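Local atomic coordinates of D-threo-3-hydroxyaspartate dehydratase (Delftia, PDB entry 3WQC), a protein that uses pyridoxal 5'-phosphate and a divalent metal ion to convert D-threo-3-hydroxyaspartate into oxaloacetate and ammonia. Residues B[119-133]-B[161-174]. Sequence-based numbering, arbitrary orientation.
Sequences VDSVAAAQAIAAFGR and LLLAIGRTLHDGGM
Helices 122-135 and 159-171 are neighbours on the outside of the alanine racemase-like TIM barrel; over 122-133 and 161-171 their axes run parallel, 3° apart and 8.8 Å from each other at closest approach. The side chain of Val122 is a knob in the hole formed by Leu161, Ala164, Ile165 and Thr168, its CG2 lying 3.8 Å from Leu161 CD1. Ile165 CD1 packs against the backbone leading into the first helix, 3.6 Å from Ser121 N; with CG1 beside the backbone N (chi1 -66°), CG2 is turned to Val119 and Ala125. An alanine in place of Ile165 would probably leave a gap beneath the Asp120-Ser121 peptide and deprive Val119 CG2 of its nearer methyl partner, leaving Leu169 CD1. Thr168 CG2 touches Ala125 CB at 3.7 Å; its OG1 bonds to Ala164 O and, through a water, to Gln126 NE2. Beyond the Schellman turn at Gly173, Met174 folds back, setting CG 3.7 Å from Ala129 CA and CE against Gly132. Arg133 NH1 donates to Gly172 O, 3.3 Å away, in both the guanidinium and carbonyl planes. Val119 ends strand 114-119, paired with strand 140-146, on which Ile165 packs against Ile143 and Leu169 against Val141; Ile128 continues the packing to Leu102 of helix 102-110.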
# COMPACT_ATOMS: atom_id res chain seq x y z
N VAL B 119 23.75 3.05 -13.19
CA VAL B 119 23.34 4.12 -14.12
C VAL B 119 22.99 3.48 -15.47
O VAL B 119 23.46 2.38 -15.80
CB VAL B 119 24.42 5.24 -14.35
CG1 VAL B 119 24.75 5.91 -13.02
CG2 VAL B 119 25.67 4.70 -15.02
N ASP B 120 22.35 4.28 -16.32
CA ASP B 120 22.07 3.89 -17.72
C ASP B 120 22.17 5.06 -18.69
O ASP B 120 21.64 4.96 -19.82
CB ASP B 120 20.74 3.16 -17.87
CG ASP B 120 19.55 4.03 -17.64
OD1 ASP B 120 19.68 5.23 -17.33
OD2 ASP B 120 18.39 3.51 -17.79
N SER B 121 22.89 6.13 -18.27
CA SER B 121 22.97 7.29 -19.11
C SER B 121 24.35 7.95 -18.93
O SER B 121 24.96 7.85 -17.87
CB SER B 121 21.84 8.29 -18.82
OG SER B 121 21.99 8.84 -17.50
N VAL B 122 24.76 8.65 -20.00
CA VAL B 122 26.01 9.44 -19.89
C VAL B 122 25.83 10.53 -18.82
O VAL B 122 26.73 10.78 -18.04
CB VAL B 122 26.32 10.04 -21.26
CG1 VAL B 122 27.52 11.00 -21.11
CG2 VAL B 122 26.64 8.92 -22.27
N ALA B 123 24.67 11.23 -18.79
CA ALA B 123 24.51 12.34 -17.80
C ALA B 123 24.62 11.81 -16.37
O ALA B 123 25.26 12.46 -15.53
CB ALA B 123 23.18 13.02 -17.96
N ALA B 124 24.03 10.60 -16.08
CA ALA B 124 24.16 10.11 -14.67
C ALA B 124 25.60 9.74 -14.37
O ALA B 124 26.12 10.00 -13.28
CB ALA B 124 23.20 8.94 -14.41
N ALA B 125 26.29 9.15 -15.37
CA ALA B 125 27.69 8.79 -15.18
C ALA B 125 28.54 10.03 -14.93
O ALA B 125 29.45 10.02 -14.12
CB ALA B 125 28.18 7.96 -16.39
N GLN B 126 28.28 11.09 -15.71
CA GLN B 126 29.05 12.31 -15.56
C GLN B 126 28.78 12.89 -14.16
O GLN B 126 29.74 13.41 -13.54
CB GLN B 126 28.61 13.37 -16.57
CG GLN B 126 29.08 13.05 -18.00
CD GLN B 126 28.68 14.10 -19.00
OE1 GLN B 126 27.83 14.98 -18.71
NE2 GLN B 126 29.24 14.05 -20.21
N ALA B 127 27.53 12.83 -13.66
CA ALA B 127 27.25 13.42 -12.33
C ALA B 127 28.01 12.68 -11.25
O ALA B 127 28.58 13.27 -10.30
CB ALA B 127 25.74 13.36 -12.06
N ILE B 128 27.98 11.34 -11.31
CA ILE B 128 28.71 10.53 -10.31
C ILE B 128 30.22 10.82 -10.39
O ILE B 128 30.85 11.03 -9.33
CB ILE B 128 28.44 9.05 -10.46
CG1 ILE B 128 26.93 8.72 -10.24
CG2 ILE B 128 29.30 8.24 -9.45
CD1 ILE B 128 26.55 7.24 -10.39
N ALA B 129 30.79 10.80 -11.60
CA ALA B 129 32.25 10.95 -11.69
C ALA B 129 32.62 12.36 -11.22
O ALA B 129 33.66 12.51 -10.56
CB ALA B 129 32.62 10.73 -13.16
N ALA B 130 31.85 13.40 -11.56
CA ALA B 130 32.25 14.76 -11.11
C ALA B 130 32.17 14.86 -9.59
O ALA B 130 33.07 15.43 -8.94
CB ALA B 130 31.36 15.77 -11.75
N PHE B 131 31.12 14.25 -8.97
CA PHE B 131 31.06 14.34 -7.54
C PHE B 131 32.14 13.54 -6.85
O PHE B 131 32.73 13.95 -5.83
CB PHE B 131 29.62 13.85 -7.13
CG PHE B 131 29.36 14.00 -5.64
CD1 PHE B 131 29.15 15.29 -5.10
CD2 PHE B 131 29.27 12.88 -4.80
CE1 PHE B 131 28.85 15.46 -3.73
CE2 PHE B 131 28.97 13.08 -3.41
CZ PHE B 131 28.73 14.34 -2.92
N GLY B 132 32.41 12.35 -7.41
CA GLY B 132 33.48 11.49 -6.88
C GLY B 132 34.81 12.23 -6.95
O GLY B 132 35.63 12.15 -6.03
N ARG B 133 35.13 12.88 -8.09
CA ARG B 133 36.39 13.62 -8.16
C ARG B 133 36.39 14.74 -7.09
O ARG B 133 37.41 14.97 -6.40
CB ARG B 133 36.51 14.22 -9.57
CG ARG B 133 36.89 13.10 -10.54
CD ARG B 133 37.38 13.66 -11.90
NE ARG B 133 36.36 14.50 -12.50
CZ ARG B 133 35.38 14.06 -13.30
NH1 ARG B 133 35.31 12.73 -13.56
NH2 ARG B 133 34.48 14.95 -13.82
N LEU B 161 26.57 3.59 -26.90
CA LEU B 161 26.14 4.23 -25.62
C LEU B 161 26.78 3.48 -24.45
O LEU B 161 27.22 4.11 -23.47
CB LEU B 161 24.64 4.25 -25.45
CG LEU B 161 24.06 4.76 -24.13
CD1 LEU B 161 24.51 6.21 -23.96
CD2 LEU B 161 22.52 4.68 -24.16
N LEU B 162 26.87 2.14 -24.52
CA LEU B 162 27.57 1.34 -23.45
C LEU B 162 28.98 1.89 -23.29
O LEU B 162 29.46 2.09 -22.15
CB LEU B 162 27.74 -0.16 -23.79
CG LEU B 162 26.63 -1.02 -23.60
CD1 LEU B 162 27.01 -2.42 -24.16
CD2 LEU B 162 26.39 -1.15 -22.05
N LEU B 163 29.72 2.02 -24.42
CA LEU B 163 31.11 2.48 -24.28
C LEU B 163 31.18 3.91 -23.72
O LEU B 163 32.13 4.27 -23.00
CB LEU B 163 31.88 2.36 -25.61
CG LEU B 163 32.39 0.96 -25.90
CD1 LEU B 163 31.76 -0.24 -25.30
CD2 LEU B 163 32.99 0.85 -27.29
N ALA B 164 30.25 4.78 -24.23
CA ALA B 164 30.31 6.16 -23.78
C ALA B 164 30.10 6.25 -22.24
O ALA B 164 30.81 6.95 -21.53
CB ALA B 164 29.19 6.98 -24.47
N ILE B 165 29.16 5.44 -21.74
CA ILE B 165 28.94 5.44 -20.28
C ILE B 165 30.12 4.78 -19.56
O ILE B 165 30.61 5.33 -18.54
CB ILE B 165 27.64 4.66 -19.98
CG1 ILE B 165 26.44 5.42 -20.57
CG2 ILE B 165 27.47 4.44 -18.46
CD1 ILE B 165 25.17 4.53 -20.58
N GLY B 166 30.58 3.62 -20.09
CA GLY B 166 31.70 2.99 -19.41
C GLY B 166 32.98 3.85 -19.39
O GLY B 166 33.66 3.90 -18.36
N ARG B 167 33.30 4.53 -20.51
CA ARG B 167 34.45 5.46 -20.51
C ARG B 167 34.26 6.61 -19.60
O ARG B 167 35.18 7.05 -18.93
CB ARG B 167 34.74 5.87 -21.96
CG ARG B 167 35.26 4.73 -22.79
CD ARG B 167 35.31 5.10 -24.26
NE ARG B 167 35.92 4.01 -25.03
CZ ARG B 167 35.66 3.83 -26.33
NH1 ARG B 167 34.70 4.58 -26.94
NH2 ARG B 167 36.24 2.84 -26.98
N THR B 168 33.04 7.17 -19.56
CA THR B 168 32.81 8.33 -18.69
C THR B 168 33.16 7.92 -17.24
O THR B 168 33.82 8.66 -16.48
CB THR B 168 31.35 8.78 -18.77
OG1 THR B 168 31.07 9.23 -20.09
CG2 THR B 168 31.04 9.90 -17.75
N LEU B 169 32.68 6.71 -16.84
CA LEU B 169 32.99 6.24 -15.48
C LEU B 169 34.48 5.95 -15.29
O LEU B 169 35.12 6.43 -14.33
CB LEU B 169 32.16 4.95 -15.19
CG LEU B 169 30.65 5.23 -15.08
CD1 LEU B 169 29.91 3.85 -15.11
CD2 LEU B 169 30.26 6.06 -13.85
N HIS B 170 35.04 5.17 -16.23
CA HIS B 170 36.44 4.69 -16.04
C HIS B 170 37.48 5.81 -16.17
O HIS B 170 38.38 5.98 -15.34
CB HIS B 170 36.68 3.60 -17.05
CG HIS B 170 38.02 2.97 -16.92
ND1 HIS B 170 38.33 2.14 -15.88
CD2 HIS B 170 39.13 3.00 -17.72
CE1 HIS B 170 39.62 1.72 -16.00
NE2 HIS B 170 40.08 2.20 -17.13
N ASP B 171 37.29 6.69 -17.21
CA ASP B 171 38.21 7.79 -17.45
C ASP B 171 38.03 8.80 -16.31
O ASP B 171 38.97 9.55 -15.98
CB ASP B 171 37.88 8.54 -18.72
CG ASP B 171 38.10 7.72 -19.96
OD1 ASP B 171 38.83 6.71 -19.96
OD2 ASP B 171 37.52 8.14 -21.04
N GLY B 172 36.81 8.84 -15.72
CA GLY B 172 36.47 9.76 -14.66
C GLY B 172 37.00 9.33 -13.32
O GLY B 172 36.76 10.07 -12.34
N GLY B 173 37.65 8.17 -13.21
CA GLY B 173 38.22 7.68 -11.96
C GLY B 173 37.30 6.92 -11.06
O GLY B 173 37.65 6.57 -9.91
N MET B 174 36.14 6.58 -11.61
CA MET B 174 35.25 5.69 -10.84
C MET B 174 35.54 4.23 -11.14
O MET B 174 36.34 3.90 -12.07
CB MET B 174 33.79 5.99 -11.24
CG MET B 174 33.40 7.50 -11.11
SD MET B 174 33.60 8.12 -9.36
CE MET B 174 35.06 9.19 -9.46
O HOH W 1 31.14 11.94 -20.99